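Local coordinates for protein C alpha-dehydrogenase (Sphingobium sp. SYK-6, PDB 4YAG) that binds NADH and, as a C alpha-dehydrogenase of the short-chain dehydrogenase/reductase family, probably oxidises an alcohol in the lignin beta-aryl ether cleavage pathway, at residues I139-S144 and T167-I172; T184-G189 and D236-A241. One frame throughout, in Å; residues are numbered along the deposited sequence.

Overall arrangement
Contacts 1 and 2 follow one another along the chain, the first closing before the second opens, with centres about 11 Å apart. Strands 137-142 and 181-187 are neighbours in the same parallel sheet, and helix 156-177 of contact 1 leads directly into the strand used by contact 2. The two helices cover opposite faces of the sheet: Val-185 packs on helix 156-177, whereas Thr-184 and Leu-186 point to helix 231-244. The strands are stitched together by probable hydrogen bonds, Ala-143 N to Leu-186 O at 2.7 Å and Ile-139 O to Thr-184 N at 2.8 Å. The chain just beyond each strand touches NADH, consistent with a Rossmann-type dinucleotide-binding fold.

Contact 1 of 2, residues I139-S144 and T167-I172; sequences IVNTAS and TLTETI. With NAI (1,4-dihydronicotinamide adenine dinucleotide), chain C.
The hydroxyl oxygen of Thr-169 is gripped by two groups: Asn-141 ND2 donates to Thr-169 OG1 over 2.9 Å, and the hydroxyl bonds in turn to the carbonyl oxygen of Val-165, one helical turn back. This hydrogen bond from Asn-141 is almost perfectly straight, with an N-H...O angle of 177°, and OG1 lies within 1° of the amide plane, so the N-H points squarely at its acceptor. Thr-169 carries OG1 anti to its carbonyl carbon (chi1 -53°), a rotation that leaves the hydroxyl beside the backbone N and lets it serve both partners. The two side chains run past each other in opposite directions. At the other end of the amide, Asn-141 OD1 is bonded to Asn-90 ND2 on the adjacent strand; with both ends engaged, the flip state of this buried amide is fixed.

Next to this polar link the packing is apolar: Ile-139 CD1 meets Ile-172 CD1, methyl against methyl, at 4.3 Å. Leu-168 and Ile-172 also pack on Ile-123 of helix 105-133. Within the helix, Leu-168 O receives Thr-171 OG1 at 3.0 Å and Ile-172 N at 3.1 Å, both from the same face of the carbonyl plane.

At the strand's C-terminal end and just past it the chain reaches the cofactor. Thr-142 CG2 lies 3.4 Å from O4D of the nicotinamide ribose, Ala-143 O is 3.4 Å from nicotinamide C6N, and Ser-144 OG is 3.4 Å from C5N. Lys-162 NZ, from helix 156-177, bonds to Thr-142 O and also belongs to the NADH site. A strand followed by a helix that packs back on it and leads to strand 181-187 is a beta-alpha-beta unit, here with Tyr-158 and Lys-162 in the Tyr-x-x-x-Lys spacing characteristic of short-chain dehydrogenases.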
ATOM      1  N   ILE A 139      10.294   2.765  16.526  1.00  9.11           N
ATOM      2  CA  ILE A 139      10.031   3.239  15.176  1.00 10.28           C
ATOM      3  C   ILE A 139       8.682   3.944  15.145  1.00 10.70           C
ATOM      4  O   ILE A 139       7.689   3.413  15.645  1.00 10.38           O
ATOM      5  CB  ILE A 139       9.941   2.067  14.163  1.00 10.68           C
ATOM      6  CG1 ILE A 139      11.181   1.199  14.250  1.00 11.86           C
ATOM      7  CG2 ILE A 139       9.717   2.568  12.732  1.00 11.65           C
ATOM      8  CD1 ILE A 139      11.075  -0.052  13.451  1.00 12.76           C
ATOM      9  N   VAL A 140       8.658   5.150  14.585  1.00  9.26           N
ATOM     10  CA  VAL A 140       7.422   5.863  14.341  1.00  8.83           C
ATOM     11  C   VAL A 140       7.302   6.047  12.843  1.00 11.34           C
ATOM     12  O   VAL A 140       8.207   6.586  12.211  1.00 10.62           O
ATOM     13  CB  VAL A 140       7.399   7.261  14.997  1.00 10.44           C
ATOM     14  CG1 VAL A 140       6.095   7.991  14.695  1.00 12.43           C
ATOM     15  CG2 VAL A 140       7.600   7.171  16.504  1.00 10.17           C
ATOM     16  N   ASN A 141       6.188   5.610  12.265  1.00  8.99           N
ATOM     17  CA  ASN A 141       5.889   5.892  10.862  1.00  7.66           C
ATOM     18  C   ASN A 141       4.757   6.889  10.773  1.00 10.07           C
ATOM     19  O   ASN A 141       3.729   6.696  11.403  1.00 10.11           O
ATOM     20  CB  ASN A 141       5.447   4.591  10.152  1.00  9.04           C
ATOM     21  CG  ASN A 141       6.558   3.568  10.089  1.00 10.97           C
ATOM     22  OD1 ASN A 141       7.727   3.916   9.947  1.00 11.51           O
ATOM     23  ND2 ASN A 141       6.207   2.297  10.243  1.00 12.74           N
ATOM     24  N   THR A 142       4.918   7.933   9.970  1.00  8.70           N
ATOM     25  CA  THR A 142       3.828   8.887   9.813  1.00  7.97           C
ATOM     26  C   THR A 142       2.950   8.478   8.652  1.00 11.80           C
ATOM     27  O   THR A 142       3.372   8.539   7.500  1.00 12.15           O
ATOM     28  CB  THR A 142       4.323  10.305   9.568  1.00  9.49           C
ATOM     29  OG1 THR A 142       5.253  10.670  10.604  1.00 10.71           O
ATOM     30  CG2 THR A 142       3.147  11.257   9.565  1.00 10.63           C
ATOM     31  N   ALA A 143       1.737   8.049   8.964  1.00 10.05           N
ATOM     32  CA  ALA A 143       0.764   7.755   7.921  1.00  8.86           C
ATOM     33  C   ALA A 143      -0.144   8.986   7.796  1.00 11.16           C
ATOM     34  O   ALA A 143       0.355  10.099   7.569  1.00 11.11           O
ATOM     35  CB  ALA A 143       0.003   6.487   8.254  1.00 10.78           C
ATOM     36  N   SER A 144      -1.457   8.809   7.951  1.00 11.23           N
ATOM     37  CA  SER A 144      -2.427   9.893   7.872  1.00 10.32           C
ATOM     38  C   SER A 144      -3.791   9.321   8.217  1.00 11.24           C
ATOM     39  O   SER A 144      -4.026   8.132   7.999  1.00 11.76           O
ATOM     40  CB  SER A 144      -2.508  10.454   6.458  1.00 10.98           C
ATOM     41  OG  SER A 144      -3.549  11.422   6.401  1.00 13.31           O
ATOM     42  N   THR A 167      -0.901  -0.518   7.923  1.00  9.10           N
ATOM     43  CA  THR A 167      -0.819  -1.979   7.982  1.00 10.05           C
ATOM     44  C   THR A 167       0.629  -2.440   8.159  1.00 10.12           C
ATOM     45  O   THR A 167       0.903  -3.358   8.918  1.00 10.82           O
ATOM     46  CB  THR A 167      -1.443  -2.578   6.728  1.00 11.94           C
ATOM     47  OG1 THR A 167      -2.822  -2.183   6.690  1.00 12.73           O
ATOM     48  CG2 THR A 167      -1.347  -4.106   6.714  1.00 10.65           C
ATOM     49  N   LEU A 168       1.548  -1.811   7.435  1.00 10.23           N
ATOM     50  CA  LEU A 168       2.974  -2.106   7.584  1.00 10.70           C
ATOM     51  C   LEU A 168       3.367  -2.045   9.050  1.00 10.47           C
ATOM     52  O   LEU A 168       4.040  -2.936   9.581  1.00 11.40           O
ATOM     53  CB  LEU A 168       3.774  -1.099   6.758  1.00 10.54           C
ATOM     54  CG  LEU A 168       5.293  -1.068   6.978  1.00 13.80           C
ATOM     55  CD1 LEU A 168       5.905  -2.378   6.481  1.00 14.95           C
ATOM     56  CD2 LEU A 168       5.919   0.126   6.306  1.00 13.06           C
ATOM     57  N   THR A 169       2.959  -0.973   9.710  1.00  9.18           N
ATOM     58  CA  THR A 169       3.373  -0.741  11.086  1.00  8.75           C
ATOM     59  C   THR A 169       2.785  -1.810  12.000  1.00 10.99           C
ATOM     60  O   THR A 169       3.460  -2.357  12.875  1.00 11.32           O
ATOM     61  CB  THR A 169       2.967   0.652  11.569  1.00  9.92           C
ATOM     62  OG1 THR A 169       3.433   1.641  10.648  1.00 10.42           O
ATOM     63  CG2 THR A 169       3.557   0.921  12.937  1.00 11.07           C
ATOM     64  N   GLU A 170       1.514  -2.140  11.802  1.00  9.52           N
ATOM     65  CA  GLU A 170       0.881  -3.173  12.593  1.00  9.81           C
ATOM     66  C   GLU A 170       1.600  -4.521  12.435  1.00 11.28           C
ATOM     67  O   GLU A 170       1.849  -5.257  13.404  1.00 13.38           O
ATOM     68  CB  GLU A 170      -0.570  -3.363  12.130  1.00 11.65           C
ATOM     69  CG  GLU A 170      -1.476  -2.197  12.390  1.00 13.20           C
ATOM     70  CD  GLU A 170      -2.840  -2.343  11.701  1.00 16.86           C
ATOM     71  OE1 GLU A 170      -2.980  -3.206  10.804  1.00 16.00           O
ATOM     72  OE2 GLU A 170      -3.770  -1.588  12.075  1.00 14.82           O
ATOM     73  N   THR A 171       1.941  -4.853  11.202  1.00  9.87           N
ATOM     74  CA  THR A 171       2.487  -6.171  10.939  1.00 11.83           C
ATOM     75  C   THR A 171       3.902  -6.338  11.448  1.00 11.05           C
ATOM     76  O   THR A 171       4.268  -7.440  11.871  1.00 13.02           O
ATOM     77  CB  THR A 171       2.419  -6.524   9.437  1.00 14.98           C
ATOM     78  OG1 THR A 171       3.301  -5.671   8.677  1.00 17.32           O
ATOM     79  CG2 THR A 171       0.988  -6.413   8.953  1.00 13.57           C
ATOM     80  N   ILE A 172       4.710  -5.280  11.427  1.00 11.98           N
ATOM     81  CA  ILE A 172       6.092  -5.426  11.881  1.00 11.24           C
ATOM     82  C   ILE A 172       6.215  -5.488  13.402  1.00 12.59           C
ATOM     83  O   ILE A 172       7.281  -5.828  13.905  1.00 12.27           O
ATOM     84  CB  ILE A 172       7.036  -4.309  11.358  1.00 13.36           C
ATOM     85  CG1 ILE A 172       6.663  -2.954  11.951  1.00 11.73           C
ATOM     86  CG2 ILE A 172       7.044  -4.284   9.825  1.00 15.86           C
ATOM     87  CD1 ILE A 172       7.599  -1.828  11.541  1.00 15.42           C
TER
HETATM   88  PA  NAI C 500       6.448  19.190   5.420  1.00 12.26           P
HETATM   89  O1A NAI C 500       6.606  19.331   3.932  1.00 13.07           O
HETATM   90  O2A NAI C 500       6.413  20.470   6.231  1.00 12.85           O
HETATM   91  O5B NAI C 500       7.576  18.261   6.001  1.00 12.03           O
HETATM   92  C5B NAI C 500       8.010  17.155   5.264  1.00 11.14           C
HETATM   93  C4B NAI C 500       9.468  17.260   5.057  1.00 10.90           C
HETATM   94  O4B NAI C 500       9.828  16.000   4.403  1.00 10.80           O
HETATM   95  C3B NAI C 500       9.935  18.366   4.218  1.00 10.83           C
HETATM   96  O3B NAI C 500      10.979  19.132   4.854  1.00 13.10           O
HETATM   97  C2B NAI C 500      10.368  17.738   2.986  1.00 11.93           C
HETATM   98  O2B NAI C 500      11.417  18.445   2.308  1.00 14.03           O
HETATM   99  C1B NAI C 500      10.742  16.376   3.367  1.00 10.04           C
HETATM  100  N9A NAI C 500      10.698  15.434   2.280  1.00 10.64           N
HETATM  101  C8A NAI C 500       9.751  15.317   1.284  1.00 12.31           C
HETATM  102  N7A NAI C 500      10.098  14.347   0.426  1.00 12.13           N
HETATM  103  C5A NAI C 500      11.279  13.790   0.847  1.00 10.98           C
HETATM  104  C6A NAI C 500      12.126  12.777   0.396  1.00 10.46           C
HETATM  105  N6A NAI C 500      11.842  12.115  -0.806  1.00 10.89           N
HETATM  106  N1A NAI C 500      13.255  12.476   1.088  1.00  9.69           N
HETATM  107  C2A NAI C 500      13.565  13.157   2.216  1.00 10.71           C
HETATM  108  N3A NAI C 500      12.788  14.142   2.691  1.00  9.74           N
HETATM  109  C4A NAI C 500      11.658  14.480   2.031  1.00 10.25           C
HETATM  110  O3  NAI C 500       5.067  18.428   5.579  1.00 11.66           O
HETATM  111  PN  NAI C 500       4.449  17.594   6.812  1.00 11.74           P
HETATM  112  O1N NAI C 500       5.160  17.875   8.130  1.00 11.47           O
HETATM  113  O2N NAI C 500       2.984  17.952   6.815  1.00 13.42           O
HETATM  114  O5D NAI C 500       4.675  16.066   6.370  1.00 10.97           O
HETATM  115  C5D NAI C 500       5.145  15.070   7.283  1.00  9.61           C
HETATM  116  C4D NAI C 500       4.322  13.841   7.150  1.00 11.22           C
HETATM  117  O4D NAI C 500       2.994  14.111   7.732  1.00 11.28           O
HETATM  118  C3D NAI C 500       4.091  13.404   5.770  1.00 10.66           C
HETATM  119  O3D NAI C 500       4.307  11.980   5.685  1.00 11.52           O
HETATM  120  C2D NAI C 500       2.697  13.732   5.483  1.00 11.62           C
HETATM  121  O2D NAI C 500       2.151  12.854   4.491  1.00 12.45           O
HETATM  122  C1D NAI C 500       2.028  13.561   6.759  1.00  9.62           C
HETATM  123  N1N NAI C 500       0.789  14.198   7.011  1.00 11.56           N
HETATM  124  C2N NAI C 500       0.644  15.559   7.137  1.00 11.72           C
HETATM  125  C3N NAI C 500      -0.603  16.093   7.417  1.00 13.40           C
HETATM  126  C7N NAI C 500      -0.789  17.565   7.560  1.00 14.73           C
HETATM  127  O7N NAI C 500      -1.922  18.082   7.667  1.00 15.48           O
HETATM  128  N7N NAI C 500       0.417  18.384   7.665  1.00 14.12           N
HETATM  129  C4N NAI C 500      -1.717  15.287   7.584  1.00 15.07           C
HETATM  130  C5N NAI C 500      -1.544  13.918   7.510  1.00 14.07           C
HETATM  131  C6N NAI C 500      -0.309  13.386   7.240  1.00 13.89           C

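Contact 2 of 2, residues T184-G189 and D236-A241; sequences TVLMPG and DMIVDA. With NAI (1,4-dihydronicotinamide adenine dinucleotide), chain C.
Leu-186 on strand 181-187 meets Ile-238 on helix 231-244, one of the helices that layer the parallel sheet of this Rossmann-type fold. The leucine starts close: its CB is 4.1 Å from Ile-238 CD1. With CG anti to the backbone N (chi1 170°), the fork then opens around that same methyl, Leu-186 CD1 lying 4.1 Å from Ile-238 CD1 and Leu-186 CD2 a closer 4.0 Å from it. CD2 also touches Ile-238 CG1, and the two side chains cross at about a right angle. Ile-17 of helix 16-27, part of the NADH site, packs on Leu-186 as well.

Further back along the strand, Ala-241 CB fits against Thr-184, 3.8 Å from OG1 and 3.9 Å from CG2. This is plain contact; the hydroxyl of Thr-184 has its polar partners in Lys-246 O and His-138 NE2.

Beyond the strand, Pro-188 lays CB, CG and CD against the nicotinamide, with CB 3.7 Å from C5N. A glycine in its place would remove this ring and probably leave the nicotinamide with a gap beside C5N and C6N, less restrained in its tilt. The following backbone also reaches the cofactor: Gly-189 O stands 3.3 Å from the carboxamide oxygen O7N.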
ATOM      1  N   THR A 184       5.064   2.594  16.347  1.00  9.73           N
ATOM      2  CA  THR A 184       3.913   3.487  16.401  1.00  9.06           C
ATOM      3  C   THR A 184       3.602   3.950  14.993  1.00  8.22           C
ATOM      4  O   THR A 184       4.504   4.299  14.244  1.00  9.34           O
ATOM      5  CB  THR A 184       4.224   4.744  17.227  1.00 10.71           C
ATOM      6  OG1 THR A 184       4.544   4.376  18.575  1.00 10.66           O
ATOM      7  CG2 THR A 184       3.057   5.718  17.230  1.00 10.59           C
ATOM      8  N   VAL A 185       2.328   3.965  14.629  1.00  9.88           N
ATOM      9  CA  VAL A 185       1.910   4.674  13.429  1.00  8.70           C
ATOM     10  C   VAL A 185       1.142   5.918  13.854  1.00  8.92           C
ATOM     11  O   VAL A 185       0.183   5.852  14.644  1.00 10.44           O
ATOM     12  CB  VAL A 185       1.108   3.802  12.435  1.00 10.04           C
ATOM     13  CG1 VAL A 185      -0.133   3.204  13.069  1.00 11.23           C
ATOM     14  CG2 VAL A 185       0.753   4.618  11.202  1.00 11.26           C
ATOM     15  N   LEU A 186       1.636   7.056  13.366  1.00 10.43           N
ATOM     16  CA  LEU A 186       1.024   8.354  13.580  1.00  9.86           C
ATOM     17  C   LEU A 186       0.086   8.673  12.436  1.00  9.21           C
ATOM     18  O   LEU A 186       0.470   8.582  11.269  1.00 10.41           O
ATOM     19  CB  LEU A 186       2.148   9.390  13.669  1.00 11.08           C
ATOM     20  CG  LEU A 186       1.742  10.858  13.670  1.00  9.98           C
ATOM     21  CD1 LEU A 186       0.861  11.227  14.838  1.00 11.94           C
ATOM     22  CD2 LEU A 186       3.005  11.723  13.635  1.00 11.32           C
ATOM     23  N   MET A 187      -1.147   9.020  12.781  1.00 10.13           N
ATOM     24  CA  MET A 187      -2.198   9.317  11.823  1.00 11.52           C
ATOM     25  C   MET A 187      -2.717  10.723  12.059  1.00 11.55           C
ATOM     26  O   MET A 187      -3.609  10.936  12.886  1.00 12.45           O
ATOM     27  CB  MET A 187      -3.315   8.273  11.942  1.00 10.70           C
ATOM     28  CG  MET A 187      -2.823   6.896  11.550  1.00  9.11           C
ATOM     29  SD  MET A 187      -3.945   5.560  12.035  1.00 13.17           S
ATOM     30  CE  MET A 187      -3.736   5.579  13.793  1.00 13.56           C
ATOM     31  N   PRO A 188      -2.092  11.710  11.387  1.00 11.06           N
ATOM     32  CA  PRO A 188      -2.562  13.062  11.641  1.00 11.75           C
ATOM     33  C   PRO A 188      -3.788  13.484  10.843  1.00 12.45           C
ATOM     34  O   PRO A 188      -4.058  12.992   9.737  1.00 11.86           O
ATOM     35  CB  PRO A 188      -1.370  13.940  11.220  1.00 12.13           C
ATOM     36  CG  PRO A 188      -0.181  13.022  11.158  1.00 11.61           C
ATOM     37  CD  PRO A 188      -0.779  11.702  10.725  1.00 11.64           C
ATOM     38  N   GLY A 189      -4.492  14.449  11.429  1.00 13.56           N
ATOM     39  CA  GLY A 189      -5.380  15.355  10.737  1.00 13.88           C
ATOM     40  C   GLY A 189      -4.586  16.587  10.335  1.00 16.17           C
ATOM     41  O   GLY A 189      -3.378  16.519  10.176  1.00 16.38           O
ATOM     42  N   ASP A 236       4.675  16.136  21.105  1.00 13.55           N
ATOM     43  CA  ASP A 236       4.454  15.664  22.469  1.00 14.85           C
ATOM     44  C   ASP A 236       3.659  14.366  22.471  1.00 15.20           C
ATOM     45  O   ASP A 236       3.895  13.496  23.310  1.00 14.13           O
ATOM     46  CB  ASP A 236       3.790  16.738  23.319  1.00 14.14           C
ATOM     47  CG  ASP A 236       4.787  17.763  23.813  1.00 18.89           C
ATOM     48  OD1 ASP A 236       5.993  17.411  23.939  1.00 19.45           O
ATOM     49  OD2 ASP A 236       4.367  18.907  24.087  1.00 22.94           O
ATOM     50  N   MET A 237       2.728  14.224  21.542  1.00 11.85           N
ATOM     51  CA  MET A 237       2.005  12.954  21.413  1.00 11.54           C
ATOM     52  C   MET A 237       2.955  11.826  21.086  1.00 11.57           C
ATOM     53  O   MET A 237       2.750  10.681  21.503  1.00 13.93           O
ATOM     54  CB  MET A 237       0.947  13.025  20.318  1.00 11.31           C
ATOM     55  CG  MET A 237      -0.147  14.032  20.555  1.00 12.52           C
ATOM     56  SD  MET A 237      -1.306  14.056  19.189  1.00 17.50           S
ATOM     57  CE  MET A 237      -2.256  15.518  19.597  1.00 25.12           C
ATOM     58  N   ILE A 238       3.940  12.112  20.240  1.00 10.70           N
ATOM     59  CA  ILE A 238       4.932  11.131  19.862  1.00 10.30           C
ATOM     60  C   ILE A 238       5.893  10.802  21.017  1.00 12.62           C
ATOM     61  O   ILE A 238       6.269   9.637  21.190  1.00 13.52           O
ATOM     62  CB  ILE A 238       5.673  11.558  18.551  1.00 11.93           C
ATOM     63  CG1 ILE A 238       4.688  11.509  17.382  1.00 12.70           C
ATOM     64  CG2 ILE A 238       6.890  10.702  18.278  1.00 11.49           C
ATOM     65  CD1 ILE A 238       4.018  10.154  17.217  1.00 12.45           C
ATOM     66  N   VAL A 239       6.284  11.786  21.820  1.00 12.56           N
ATOM     67  CA  VAL A 239       7.052  11.504  23.035  1.00 12.25           C
ATOM     68  C   VAL A 239       6.264  10.480  23.863  1.00 12.92           C
ATOM     69  O   VAL A 239       6.830   9.452  24.276  1.00 13.42           O
ATOM     70  CB  VAL A 239       7.313  12.785  23.848  1.00 14.23           C
ATOM     71  CG1 VAL A 239       7.793  12.475  25.257  1.00 16.44           C
ATOM     72  CG2 VAL A 239       8.322  13.675  23.112  1.00 16.69           C
ATOM     73  N   ASP A 240       4.965  10.728  24.063  1.00 13.49           N
ATOM     74  CA  ASP A 240       4.163   9.820  24.893  1.00 13.64           C
ATOM     75  C   ASP A 240       4.091   8.420  24.252  1.00 14.32           C
ATOM     76  O   ASP A 240       4.149   7.407  24.957  1.00 14.94           O
ATOM     77  CB  ASP A 240       2.758  10.367  25.123  1.00 12.53           C
ATOM     78  CG  ASP A 240       2.742  11.634  25.988  1.00 21.66           C
ATOM     79  OD1 ASP A 240       3.719  11.907  26.714  1.00 24.64           O
ATOM     80  OD2 ASP A 240       1.727  12.362  25.936  1.00 24.45           O
ATOM     81  N   ALA A 241       3.985   8.359  22.933  1.00 11.92           N
ATOM     82  CA  ALA A 241       3.865   7.080  22.228  1.00 13.16           C
ATOM     83  C   ALA A 241       5.152   6.264  22.342  1.00 12.47           C
ATOM     84  O   ALA A 241       5.105   5.020  22.420  1.00 13.54           O
ATOM     85  CB  ALA A 241       3.511   7.304  20.749  1.00 13.62           C
TER
HETATM   86  PA  NAI C 500       6.448  19.190   5.420  1.00 12.26           P
HETATM   87  O1A NAI C 500       6.606  19.331   3.932  1.00 13.07           O
HETATM   88  O2A NAI C 500       6.413  20.470   6.231  1.00 12.85           O
HETATM   89  O5B NAI C 500       7.576  18.261   6.001  1.00 12.03           O
HETATM   90  C5B NAI C 500       8.010  17.155   5.264  1.00 11.14           C
HETATM   91  C4B NAI C 500       9.468  17.260   5.057  1.00 10.90           C
HETATM   92  O4B NAI C 500       9.828  16.000   4.403  1.00 10.80           O
HETATM   93  C3B NAI C 500       9.935  18.366   4.218  1.00 10.83           C
HETATM   94  O3B NAI C 500      10.979  19.132   4.854  1.00 13.10           O
HETATM   95  C2B NAI C 500      10.368  17.738   2.986  1.00 11.93           C
HETATM   96  O2B NAI C 500      11.417  18.445   2.308  1.00 14.03           O
HETATM   97  C1B NAI C 500      10.742  16.376   3.367  1.00 10.04           C
HETATM   98  N9A NAI C 500      10.698  15.434   2.280  1.00 10.64           N
HETATM   99  C8A NAI C 500       9.751  15.317   1.284  1.00 12.31           C
HETATM  100  N7A NAI C 500      10.098  14.347   0.426  1.00 12.13           N
HETATM  101  C5A NAI C 500      11.279  13.790   0.847  1.00 10.98           C
HETATM  102  C6A NAI C 500      12.126  12.777   0.396  1.00 10.46           C
HETATM  103  N6A NAI C 500      11.842  12.115  -0.806  1.00 10.89           N
HETATM  104  N1A NAI C 500      13.255  12.476   1.088  1.00  9.69           N
HETATM  105  C2A NAI C 500      13.565  13.157   2.216  1.00 10.71           C
HETATM  106  N3A NAI C 500      12.788  14.142   2.691  1.00  9.74           N
HETATM  107  C4A NAI C 500      11.658  14.480   2.031  1.00 10.25           C
HETATM  108  O3  NAI C 500       5.067  18.428   5.579  1.00 11.66           O
HETATM  109  PN  NAI C 500       4.449  17.594   6.812  1.00 11.74           P
HETATM  110  O1N NAI C 500       5.160  17.875   8.130  1.00 11.47           O
HETATM  111  O2N NAI C 500       2.984  17.952   6.815  1.00 13.42           O
HETATM  112  O5D NAI C 500       4.675  16.066   6.370  1.00 10.97           O
HETATM  113  C5D NAI C 500       5.145  15.070   7.283  1.00  9.61           C
HETATM  114  C4D NAI C 500       4.322  13.841   7.150  1.00 11.22           C
HETATM  115  O4D NAI C 500       2.994  14.111   7.732  1.00 11.28           O
HETATM  116  C3D NAI C 500       4.091  13.404   5.770  1.00 10.66           C
HETATM  117  O3D NAI C 500       4.307  11.980   5.685  1.00 11.52           O
HETATM  118  C2D NAI C 500       2.697  13.732   5.483  1.00 11.62           C
HETATM  119  O2D NAI C 500       2.151  12.854   4.491  1.00 12.45           O
HETATM  120  C1D NAI C 500       2.028  13.561   6.759  1.00  9.62           C
HETATM  121  N1N NAI C 500       0.789  14.198   7.011  1.00 11.56           N
HETATM  122  C2N NAI C 500       0.644  15.559   7.137  1.00 11.72           C
HETATM  123  C3N NAI C 500      -0.603  16.093   7.417  1.00 13.40           C
HETATM  124  C7N NAI C 500      -0.789  17.565   7.560  1.00 14.73           C
HETATM  125  O7N NAI C 500      -1.922  18.082   7.667  1.00 15.48           O
HETATM  126  N7N NAI C 500       0.417  18.384   7.665  1.00 14.12           N
HETATM  127  C4N NAI C 500      -1.717  15.287   7.584  1.00 15.07           C
HETATM  128  C5N NAI C 500      -1.544  13.918   7.510  1.00 14.07           C
HETATM  129  C6N NAI C 500      -0.309  13.386   7.240  1.00 13.89           C